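Local coordinates for hemolysin II regulatory protein (Bacillus cereus, PDB 2JJ7) that probably binds DNA as a two-subunit transcriptional regulator of the TetR family, with a helix-turn-helix head and a helical C-terminal domain, at residues Glu10-Phe20 against Lys51-Tyr62; Thr102-Lys110 against His152-Phe160. One frame throughout, in Å; residues are numbered along the deposited sequence.

How the contacts relate
Contact 1 comes first along the chain and closes before contact 2 opens; their centres lie about 19 Å apart. Contact 1 crosses helix 5-23, the first of the TetR-type DNA-binding head, with the connecting helix 51-62; the predicted helix-turn-helix (residues 29-48) lies between its two segments in the sequence. Contact 2 sets helix 98-109 against helix 147-158 in the C-terminal domain, where the second subunit packs alongside. Helix 98-109 joins the two: Leu103 touches Phe20 and Phe59, and Glu107 OE2 lies 2.5 Å from Tyr55 OH, a probable hydrogen bond. In TetR relatives, movements of the C-terminal domain reach the DNA-binding head through such an interface, and this packing is consistent with that route.

Contact 1. Residues Glu10-Phe20 against Lys51-Tyr62; sequences ENILKAAKKKF and KENLYYEVFKKY
Lys17 lies along one face of the Tyr62 ring, with CD 3.6 Å from the ring centroid and almost on its normal, a CH-pi contact. CG is anti to the backbone N (chi1 -179°) and the chain runs on extended, which carries NZ past the middle of the ring to an off-centre cation-pi position; Asn97 takes a hydrogen bond from this ammonium. The opposite face of Tyr62 is covered by Lys61 CG of its own helix, so the ring is sandwiched between two lysine chains. Its edge meets the first helix near Leu13 O, 3.5 Å from CE2. A water hydrogen-bonded to Tyr62 OH at 2.7 Å also makes a weak bond to Glu10 OE2, which forms a salt bridge with Lys61 NZ (3.3 Å), its hydrogen bond weak.

These helices, the first of the TetR-type DNA-binding head and the fourth, which connects it to the C-terminal domain, cross at -95° and mesh knobs-into-holes. Leu13 enters the hole formed by Leu54, Glu57, Val58 and Lys61, its CD2 3.7 Å from Leu54 CD1 while CD1 lies against Lys61 CD. In return Val58 sits among Leu13, Ala16, Lys17 and Phe20, its CG2 3.7 Å from Ala16 CB. Phe20 is the third knob, among Lys51, Leu54, Tyr55 and Val58. Tyr55 turns its edge onto the Phe20 face in a T-shaped pair, planes at 75°, with CD2 over the ring centre. Tyr55 OH is hydrogen-bonded to Glu107, and Phe48 of helix 41-48 packs on Leu13 and Leu54.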
loop_
_atom_site.group_PDB
_atom_site.type_symbol
_atom_site.label_atom_id
_atom_site.label_comp_id
_atom_site.label_asym_id
_atom_site.label_seq_id
_atom_site.Cartn_x
_atom_site.Cartn_y
_atom_site.Cartn_z
ATOM N N GLU B 10 24.919 -21.481 3.278
ATOM C CA GLU B 10 23.546 -21.408 3.750
ATOM C C GLU B 10 23.407 -20.490 4.966
ATOM O O GLU B 10 22.527 -19.629 4.995
ATOM C CB GLU B 10 23.006 -22.793 4.078
ATOM C CG GLU B 10 21.672 -22.726 4.791
ATOM C CD GLU B 10 20.749 -23.834 4.379
ATOM O OE1 GLU B 10 21.080 -25.011 4.650
ATOM O OE2 GLU B 10 19.697 -23.523 3.779
ATOM N N ASN B 11 24.276 -20.677 5.958
ATOM C CA ASN B 11 24.351 -19.758 7.083
ATOM C C ASN B 11 24.490 -18.292 6.647
ATOM O O ASN B 11 23.820 -17.415 7.203
ATOM C CB ASN B 11 25.482 -20.154 8.042
ATOM C CG ASN B 11 25.148 -21.396 8.842
ATOM O OD1 ASN B 11 24.016 -21.880 8.815
ATOM N ND2 ASN B 11 26.129 -21.921 9.561
ATOM N N ILE B 12 25.339 -18.038 5.651
ATOM C CA ILE B 12 25.559 -16.675 5.155
ATOM C C ILE B 12 24.314 -16.111 4.463
ATOM O O ILE B 12 24.013 -14.926 4.595
ATOM C CB ILE B 12 26.782 -16.576 4.214
ATOM C CG1 ILE B 12 28.088 -16.908 4.964
ATOM C CG2 ILE B 12 26.876 -15.162 3.571
ATOM C CD1 ILE B 12 29.257 -17.285 4.031
ATOM N N LEU B 13 23.602 -16.966 3.730
ATOM C CA LEU B 13 22.380 -16.559 3.049
ATOM C C LEU B 13 21.226 -16.293 4.014
ATOM O O LEU B 13 20.484 -15.325 3.827
ATOM C CB LEU B 13 21.984 -17.575 1.978
ATOM C CG LEU B 13 22.878 -17.540 0.728
ATOM C CD1 LEU B 13 22.516 -18.650 -0.255
ATOM C CD2 LEU B 13 22.835 -16.175 0.048
ATOM N N LYS B 14 21.076 -17.144 5.031
ATOM C CA LYS B 14 20.122 -16.904 6.121
ATOM C C LYS B 14 20.399 -15.540 6.751
ATOM O O LYS B 14 19.476 -14.758 6.983
ATOM C CB LYS B 14 20.206 -17.999 7.197
ATOM C CG LYS B 14 19.492 -19.291 6.845
ATOM C CD LYS B 14 19.678 -20.370 7.902
ATOM C CE LYS B 14 19.129 -21.707 7.391
ATOM N NZ LYS B 14 18.818 -22.691 8.469
ATOM N N ALA B 15 21.677 -15.268 7.014
ATOM C CA ALA B 15 22.115 -14.001 7.615
ATOM C C ALA B 15 21.785 -12.807 6.733
ATOM O O ALA B 15 21.278 -11.795 7.212
ATOM C CB ALA B 15 23.614 -14.029 7.915
ATOM N N ALA B 16 22.093 -12.940 5.449
ATOM C CA ALA B 16 21.907 -11.877 4.480
ATOM C C ALA B 16 20.407 -11.573 4.294
ATOM O O ALA B 16 20.011 -10.418 4.287
ATOM C CB ALA B 16 22.555 -12.252 3.181
ATOM N N LYS B 17 19.585 -12.610 4.147
ATOM C CA LYS B 17 18.119 -12.454 4.151
ATOM C C LYS B 17 17.668 -11.626 5.357
ATOM O O LYS B 17 16.944 -10.639 5.202
ATOM C CB LYS B 17 17.434 -13.829 4.192
ATOM C CG LYS B 17 15.909 -13.795 4.164
ATOM C CD LYS B 17 15.297 -15.148 4.513
ATOM C CE LYS B 17 13.898 -15.263 3.953
ATOM N NZ LYS B 17 13.182 -16.517 4.381
ATOM N N LYS B 18 18.109 -12.029 6.550
ATOM C CA LYS B 18 17.751 -11.355 7.791
ATOM C C LYS B 18 18.170 -9.883 7.795
ATOM O O LYS B 18 17.360 -9.001 8.082
ATOM C CB LYS B 18 18.374 -12.065 8.998
ATOM C CG LYS B 18 17.912 -11.469 10.335
ATOM C CD LYS B 18 18.644 -12.047 11.529
ATOM C CE LYS B 18 18.181 -11.377 12.812
ATOM N NZ LYS B 18 18.523 -12.182 14.019
ATOM N N LYS B 19 19.431 -9.634 7.458
ATOM C CA LYS B 19 20.015 -8.298 7.537
ATOM C C LYS B 19 19.519 -7.345 6.454
ATOM O O LYS B 19 19.135 -6.215 6.753
ATOM C CB LYS B 19 21.544 -8.388 7.567
ATOM C CG LYS B 19 22.100 -8.846 8.921
ATOM C CD LYS B 19 22.018 -7.691 9.924
ATOM C CE LYS B 19 22.109 -8.167 11.351
ATOM N NZ LYS B 19 21.751 -7.077 12.295
ATOM N N PHE B 20 19.518 -7.802 5.204
ATOM C CA PHE B 20 18.849 -7.079 4.115
ATOM C C PHE B 20 17.401 -6.739 4.453
ATOM O O PHE B 20 16.950 -5.632 4.179
ATOM C CB PHE B 20 18.862 -7.890 2.822
ATOM C CG PHE B 20 20.163 -7.825 2.064
ATOM C CD1 PHE B 20 20.761 -6.600 1.770
ATOM C CD2 PHE B 20 20.765 -8.992 1.604
ATOM C CE1 PHE B 20 21.970 -6.541 1.055
ATOM C CE2 PHE B 20 21.971 -8.944 0.879
ATOM C CZ PHE B 20 22.572 -7.721 0.608
ATOM N N LYS B 51 28.196 -7.631 -1.734
ATOM C CA LYS B 51 26.806 -7.669 -1.339
ATOM C C LYS B 51 25.836 -7.750 -2.526
ATOM O O LYS B 51 24.755 -8.294 -2.381
ATOM C CB LYS B 51 26.452 -6.544 -0.355
ATOM C CG LYS B 51 26.279 -5.167 -0.942
ATOM C CD LYS B 51 25.362 -4.366 -0.038
ATOM C CE LYS B 51 25.274 -2.948 -0.492
ATOM N NZ LYS B 51 24.563 -2.130 0.509
ATOM N N GLU B 52 26.241 -7.243 -3.694
ATOM C CA GLU B 52 25.374 -7.253 -4.875
ATOM C C GLU B 52 24.993 -8.682 -5.256
ATOM O O GLU B 52 23.815 -8.997 -5.437
ATOM C CB GLU B 52 26.032 -6.517 -6.046
ATOM C CG GLU B 52 25.355 -6.709 -7.410
ATOM C CD GLU B 52 24.160 -5.798 -7.647
ATOM O OE1 GLU B 52 23.085 -6.073 -7.069
ATOM O OE2 GLU B 52 24.285 -4.826 -8.433
ATOM N N ASN B 53 25.999 -9.545 -5.347
ATOM C CA ASN B 53 25.793 -10.941 -5.704
ATOM C C ASN B 53 25.090 -11.713 -4.585
ATOM O O ASN B 53 24.267 -12.589 -4.840
ATOM C CB ASN B 53 27.130 -11.597 -6.056
ATOM C CG ASN B 53 26.967 -13.045 -6.465
ATOM O OD1 ASN B 53 26.236 -13.351 -7.412
ATOM N ND2 ASN B 53 27.627 -13.953 -5.736
ATOM N N LEU B 54 25.425 -11.371 -3.347
ATOM C CA LEU B 54 24.802 -11.947 -2.180
ATOM C C LEU B 54 23.295 -11.652 -2.175
ATOM O O LEU B 54 22.484 -12.529 -1.891
ATOM C CB LEU B 54 25.459 -11.369 -0.934
ATOM C CG LEU B 54 25.251 -11.992 0.443
ATOM C CD1 LEU B 54 25.395 -13.497 0.395
ATOM C CD2 LEU B 54 26.272 -11.392 1.378
ATOM N N TYR B 55 22.943 -10.410 -2.498
ATOM C CA TYR B 55 21.553 -9.985 -2.676
ATOM C C TYR B 55 20.850 -10.793 -3.754
ATOM O O TYR B 55 19.754 -11.288 -3.527
ATOM C CB TYR B 55 21.530 -8.518 -3.042
ATOM C CG TYR B 55 20.165 -7.862 -3.070
ATOM C CD1 TYR B 55 19.613 -7.459 -4.277
ATOM C CD2 TYR B 55 19.461 -7.587 -1.897
ATOM C CE1 TYR B 55 18.403 -6.828 -4.335
ATOM C CE2 TYR B 55 18.213 -6.943 -1.945
ATOM C CZ TYR B 55 17.709 -6.567 -3.179
ATOM O OH TYR B 55 16.523 -5.917 -3.315
ATOM N N TYR B 56 21.492 -10.931 -4.915
ATOM C CA TYR B 56 20.963 -11.771 -5.988
ATOM C C TYR B 56 20.699 -13.186 -5.464
ATOM O O TYR B 56 19.624 -13.739 -5.692
ATOM C CB TYR B 56 21.915 -11.833 -7.191
ATOM C CG TYR B 56 22.040 -10.561 -8.018
ATOM C CD1 TYR B 56 21.131 -9.510 -7.900
ATOM C CD2 TYR B 56 23.059 -10.433 -8.953
ATOM C CE1 TYR B 56 21.264 -8.357 -8.676
ATOM C CE2 TYR B 56 23.190 -9.301 -9.727
ATOM C CZ TYR B 56 22.306 -8.267 -9.589
ATOM O OH TYR B 56 22.475 -7.148 -10.385
ATOM N N GLU B 57 21.666 -13.753 -4.749
ATOM C CA GLU B 57 21.540 -15.107 -4.226
ATOM C C GLU B 57 20.419 -15.233 -3.184
ATOM O O GLU B 57 19.810 -16.296 -3.051
ATOM C CB GLU B 57 22.875 -15.591 -3.656
ATOM C CG GLU B 57 23.953 -15.859 -4.698
ATOM C CD GLU B 57 23.542 -16.891 -5.741
ATOM O OE1 GLU B 57 22.915 -17.909 -5.384
ATOM O OE2 GLU B 57 23.844 -16.673 -6.927
ATOM N N VAL B 58 20.145 -14.142 -2.469
ATOM C CA VAL B 58 19.040 -14.087 -1.508
ATOM C C VAL B 58 17.692 -14.211 -2.221
ATOM O O VAL B 58 16.851 -15.020 -1.823
ATOM C CB VAL B 58 19.084 -12.811 -0.633
ATOM C CG1 VAL B 58 17.729 -12.561 0.053
ATOM C CG2 VAL B 58 20.174 -12.958 0.412
ATOM N N PHE B 59 17.507 -13.434 -3.286
ATOM C CA PHE B 59 16.303 -13.546 -4.126
ATOM C C PHE B 59 16.158 -14.937 -4.760
ATOM O O PHE B 59 15.065 -15.486 -4.803
ATOM C CB PHE B 59 16.262 -12.428 -5.172
ATOM C CG PHE B 59 15.437 -11.238 -4.730
ATOM C CD1 PHE B 59 14.058 -11.233 -4.918
ATOM C CD2 PHE B 59 16.037 -10.142 -4.111
ATOM C CE1 PHE B 59 13.262 -10.127 -4.493
ATOM C CE2 PHE B 59 15.271 -9.044 -3.691
ATOM C CZ PHE B 59 13.875 -9.044 -3.883
ATOM N N LYS B 60 17.280 -15.501 -5.207
ATOM C CA LYS B 60 17.318 -16.840 -5.784
ATOM C C LYS B 60 16.931 -17.914 -4.756
ATOM O O LYS B 60 16.114 -18.769 -5.060
ATOM C CB LYS B 60 18.717 -17.121 -6.350
ATOM C CG LYS B 60 18.846 -18.379 -7.175
ATOM C CD LYS B 60 20.299 -18.592 -7.553
ATOM C CE LYS B 60 20.460 -19.674 -8.610
ATOM N NZ LYS B 60 21.897 -19.993 -8.852
ATOM N N LYS B 61 17.515 -17.866 -3.555
ATOM C CA LYS B 61 17.233 -18.864 -2.523
ATOM C C LYS B 61 15.836 -18.722 -1.926
ATOM O O LYS B 61 15.154 -19.726 -1.723
ATOM C CB LYS B 61 18.271 -18.835 -1.390
ATOM C CG LYS B 61 18.116 -20.031 -0.445
ATOM C CD LYS B 61 19.245 -20.186 0.528
ATOM C CE LYS B 61 19.044 -21.419 1.409
ATOM N NZ LYS B 61 19.120 -22.719 0.671
ATOM N N TYR B 62 15.411 -17.489 -1.650
ATOM C CA TYR B 62 14.181 -17.265 -0.885
ATOM C C TYR B 62 13.018 -16.713 -1.697
ATOM O O TYR B 62 11.918 -16.532 -1.167
ATOM C CB TYR B 62 14.449 -16.397 0.355
ATOM C CG TYR B 62 15.502 -16.980 1.265
ATOM C CD1 TYR B 62 15.247 -18.144 2.000
ATOM C CD2 TYR B 62 16.766 -16.378 1.393
ATOM C CE1 TYR B 62 16.227 -18.702 2.845
ATOM C CE2 TYR B 62 17.750 -16.930 2.236
ATOM C CZ TYR B 62 17.474 -18.093 2.956
ATOM O OH TYR B 62 18.432 -18.652 3.787
HETATM O O HOH W 1 17.556 -21.051 4.661
#

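Contact 2. Residues Thr102-Lys110 against His152-Phe160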
loop_
_atom_site.group_PDB
_atom_site.type_symbol
_atom_site.label_atom_id
_atom_site.label_comp_id
_atom_site.label_asym_id
_atom_site.label_seq_id
_atom_site.Cartn_x
_atom_site.Cartn_y
_atom_site.Cartn_z
ATOM N N THR B 102 9.423 -7.202 1.957
ATOM C CA THR B 102 10.035 -5.890 2.139
ATOM C C THR B 102 10.945 -5.547 0.960
ATOM O O THR B 102 10.842 -4.460 0.396
ATOM C CB THR B 102 10.864 -5.858 3.447
ATOM O OG1 THR B 102 9.969 -5.858 4.564
ATOM C CG2 THR B 102 11.763 -4.618 3.513
ATOM N N LEU B 103 11.805 -6.486 0.573
ATOM C CA LEU B 103 12.794 -6.225 -0.470
ATOM C C LEU B 103 12.156 -6.078 -1.839
ATOM O O LEU B 103 12.535 -5.176 -2.602
ATOM C CB LEU B 103 13.875 -7.314 -0.495
ATOM C CG LEU B 103 14.683 -7.467 0.791
ATOM C CD1 LEU B 103 15.660 -8.642 0.664
ATOM C CD2 LEU B 103 15.405 -6.160 1.150
ATOM N N ALA B 104 11.194 -6.956 -2.152
ATOM C CA ALA B 104 10.485 -6.851 -3.424
ATOM C C ALA B 104 9.660 -5.589 -3.464
ATOM O O ALA B 104 9.596 -4.953 -4.502
ATOM C CB ALA B 104 9.598 -8.071 -3.703
ATOM N N TYR B 105 9.036 -5.212 -2.347
ATOM C CA TYR B 105 8.260 -3.969 -2.351
ATOM C C TYR B 105 9.146 -2.783 -2.748
ATOM O O TYR B 105 8.771 -1.995 -3.644
ATOM C CB TYR B 105 7.535 -3.714 -1.020
ATOM C CG TYR B 105 6.764 -2.403 -0.981
ATOM C CD1 TYR B 105 5.443 -2.336 -1.420
ATOM C CD2 TYR B 105 7.367 -1.223 -0.520
ATOM C CE1 TYR B 105 4.734 -1.127 -1.391
ATOM C CE2 TYR B 105 6.677 -0.025 -0.504
ATOM C CZ TYR B 105 5.359 0.016 -0.930
ATOM O OH TYR B 105 4.684 1.209 -0.907
ATOM N N GLU B 106 10.306 -2.664 -2.094
ATOM C CA GLU B 106 11.249 -1.572 -2.367
ATOM C C GLU B 106 11.672 -1.533 -3.832
ATOM O O GLU B 106 11.746 -0.459 -4.419
ATOM C CB GLU B 106 12.503 -1.664 -1.482
ATOM C CG GLU B 106 12.329 -1.206 -0.026
ATOM C CD GLU B 106 11.653 0.169 0.126
ATOM O OE1 GLU B 106 11.912 1.091 -0.699
ATOM O OE2 GLU B 106 10.865 0.313 1.092
ATOM N N GLU B 107 11.963 -2.701 -4.410
ATOM C CA GLU B 107 12.400 -2.780 -5.811
ATOM C C GLU B 107 11.265 -2.450 -6.759
ATOM O O GLU B 107 11.495 -1.939 -7.865
ATOM C CB GLU B 107 12.950 -4.173 -6.145
ATOM C CG GLU B 107 14.177 -4.601 -5.319
ATOM C CD GLU B 107 15.503 -4.004 -5.815
ATOM O OE1 GLU B 107 15.509 -3.284 -6.838
ATOM O OE2 GLU B 107 16.552 -4.260 -5.175
ATOM N N ILE B 108 10.036 -2.775 -6.351
ATOM C CA ILE B 108 8.857 -2.445 -7.166
ATOM C C ILE B 108 8.604 -0.945 -7.158
ATOM O O ILE B 108 8.316 -0.374 -8.192
ATOM C CB ILE B 108 7.578 -3.187 -6.694
ATOM C CG1 ILE B 108 7.735 -4.701 -6.899
ATOM C CG2 ILE B 108 6.320 -2.665 -7.438
ATOM C CD1 ILE B 108 6.613 -5.519 -6.255
ATOM N N ILE B 109 8.694 -0.306 -5.999
ATOM C CA ILE B 109 8.292 1.093 -5.927
ATOM C C ILE B 109 9.406 2.005 -6.395
ATOM O O ILE B 109 9.138 3.114 -6.849
ATOM C CB ILE B 109 7.803 1.545 -4.516
ATOM C CG1 ILE B 109 8.858 1.224 -3.449
ATOM C CG2 ILE B 109 6.441 0.928 -4.214
ATOM C CD1 ILE B 109 8.844 2.154 -2.240
ATOM N N LYS B 110 10.649 1.541 -6.262
ATOM C CA LYS B 110 11.798 2.329 -6.705
ATOM C C LYS B 110 12.757 1.480 -7.536
ATOM O O LYS B 110 13.623 0.783 -7.002
ATOM C CB LYS B 110 12.516 3.008 -5.526
ATOM C CG LYS B 110 13.608 3.997 -5.969
ATOM C CD LYS B 110 14.186 4.767 -4.797
ATOM C CE LYS B 110 15.368 5.620 -5.231
ATOM N NZ LYS B 110 15.740 6.610 -4.175
ATOM N N HIS B 152 -1.106 -0.814 -6.911
ATOM C CA HIS B 152 -0.311 -0.338 -5.777
ATOM C C HIS B 152 -0.944 -0.724 -4.422
ATOM O O HIS B 152 -0.236 -1.106 -3.490
ATOM C CB HIS B 152 -0.010 1.171 -5.822
ATOM C CG HIS B 152 0.798 1.627 -4.644
ATOM N ND1 HIS B 152 2.155 1.400 -4.545
ATOM C CD2 HIS B 152 0.427 2.190 -3.467
ATOM C CE1 HIS B 152 2.593 1.852 -3.384
ATOM N NE2 HIS B 152 1.564 2.334 -2.708
ATOM N N TRP B 153 -2.267 -0.609 -4.317
ATOM C CA TRP B 153 -2.978 -1.032 -3.101
ATOM C C TRP B 153 -2.660 -2.496 -2.716
ATOM O O TRP B 153 -2.229 -2.766 -1.594
ATOM C CB TRP B 153 -4.488 -0.784 -3.247
ATOM C CG TRP B 153 -5.344 -1.389 -2.149
ATOM C CD1 TRP B 153 -5.359 -1.031 -0.837
ATOM C CD2 TRP B 153 -6.317 -2.440 -2.287
ATOM N NE1 TRP B 153 -6.286 -1.785 -0.142
ATOM C CE2 TRP B 153 -6.875 -2.669 -1.006
ATOM C CE3 TRP B 153 -6.778 -3.202 -3.369
ATOM C CZ2 TRP B 153 -7.859 -3.641 -0.772
ATOM C CZ3 TRP B 153 -7.766 -4.171 -3.136
ATOM C CH2 TRP B 153 -8.290 -4.379 -1.847
ATOM N N ILE B 154 -2.825 -3.422 -3.657
ATOM C CA ILE B 154 -2.592 -4.843 -3.394
ATOM C C ILE B 154 -1.103 -5.146 -3.103
ATOM O O ILE B 154 -0.752 -5.916 -2.184
ATOM C CB ILE B 154 -3.132 -5.730 -4.580
ATOM C CG1 ILE B 154 -4.660 -5.667 -4.653
ATOM C CG2 ILE B 154 -2.629 -7.187 -4.460
ATOM C CD1 ILE B 154 -5.282 -6.417 -5.859
ATOM N N THR B 155 -0.221 -4.518 -3.873
ATOM C CA THR B 155 1.214 -4.658 -3.672
ATOM C C THR B 155 1.604 -4.272 -2.236
ATOM O O THR B 155 2.392 -4.964 -1.573
ATOM C CB THR B 155 1.970 -3.796 -4.733
ATOM O OG1 THR B 155 1.621 -4.278 -6.051
ATOM C CG2 THR B 155 3.496 -3.853 -4.558
ATOM N N SER B 156 1.055 -3.162 -1.754
ATOM C CA SER B 156 1.415 -2.651 -0.446
ATOM C C SER B 156 0.941 -3.573 0.668
ATOM O O SER B 156 1.659 -3.796 1.638
ATOM C CB SER B 156 0.885 -1.225 -0.248
ATOM O OG SER B 156 -0.517 -1.223 -0.026
ATOM N N ILE B 157 -0.264 -4.114 0.532
ATOM C CA ILE B 157 -0.800 -4.982 1.585
ATOM C C ILE B 157 -0.273 -6.431 1.526
ATOM O O ILE B 157 -0.007 -7.041 2.563
ATOM C CB ILE B 157 -2.346 -4.929 1.657
ATOM C CG1 ILE B 157 -2.972 -5.445 0.362
ATOM C CG2 ILE B 157 -2.809 -3.486 1.952
ATOM C CD1 ILE B 157 -4.502 -5.237 0.279
ATOM N N VAL B 158 -0.115 -6.971 0.321
ATOM C CA VAL B 158 0.280 -8.365 0.164
ATOM C C VAL B 158 1.753 -8.565 0.526
ATOM O O VAL B 158 2.139 -9.627 1.049
ATOM C CB VAL B 158 -0.039 -8.895 -1.274
ATOM C CG1 VAL B 158 0.759 -10.159 -1.598
ATOM C CG2 VAL B 158 -1.527 -9.173 -1.384
ATOM N N LEU B 159 2.576 -7.556 0.252
ATOM C CA LEU B 159 4.023 -7.698 0.517
ATOM C C LEU B 159 4.457 -7.258 1.903
ATOM O O LEU B 159 5.627 -7.384 2.241
ATOM C CB LEU B 159 4.853 -6.954 -0.532
ATOM C CG LEU B 159 4.650 -7.403 -1.985
ATOM C CD1 LEU B 159 5.566 -6.609 -2.904
ATOM C CD2 LEU B 159 4.930 -8.898 -2.106
ATOM N N PHE B 160 3.534 -6.705 2.690
ATOM C CA PHE B 160 3.896 -6.183 4.000
ATOM C C PHE B 160 4.233 -7.354 4.911
ATOM O O PHE B 160 3.368 -8.208 5.156
ATOM C CB PHE B 160 2.751 -5.341 4.584
ATOM C CG PHE B 160 3.099 -4.663 5.862
ATOM C CD1 PHE B 160 2.497 -5.061 7.052
ATOM C CD2 PHE B 160 4.049 -3.634 5.883
ATOM C CE1 PHE B 160 2.817 -4.433 8.248
ATOM C CE2 PHE B 160 4.384 -3.002 7.068
ATOM C CZ PHE B 160 3.773 -3.399 8.259
#
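In the C-terminal domain of this TetR-family regulator, the last turns of helix 98-109 run nearly antiparallel to the end of helix 147-158, their axes at 154° and 10.1 Å apart at closest approach. Side chains bridge that spacing without a hydrogen bond between the segments. Tyr105 spans much of it: a chi1 of 178° swings its ring away from the backbone N and across to the other segment, where CE1 lies 3.8 Å from Ser156 CA and CD1 lies 4.0 Å from Thr155 CG2. Its hydroxyl ends 3.3 Å from His152 CE1, at the edge of the imidazole and near its plane. Ile109 CG2 touches the same carbon of His152 and also rests over the rim of one Tyr105 face, so the isoleucine methyl packs against both rings.

This face of the C-terminal domain is also part of the dimer interface: His149 of the second subunit stacks on Tyr105, and His152 of that subunit packs there too. Ser156 OG donates to Trp153 O at 2.8 Å, one turn back in its own helix, a carbonyl that also accepts from Ile157 N; the same hydroxyl is hydrogen-bonded to Ser156 of the second subunit.

Beside the tyrosine ring, Ile108, Thr155 and Leu159 pack through methyl groups. Ile108 and Thr155 meet tip to tip, CD1 to CG2 at 3.9 Å, while Thr155 OG1 is hydrogen-bonded to Ile151 O. One methyl, Leu159 CD1, touches both Ile108 CD1 at 3.7 Å and Tyr105 CB at 4.0 Å. Phe126 of helix 123-126 packs on Thr155 and Leu159, and Ile94 of helix 79-96 also touches Leu159.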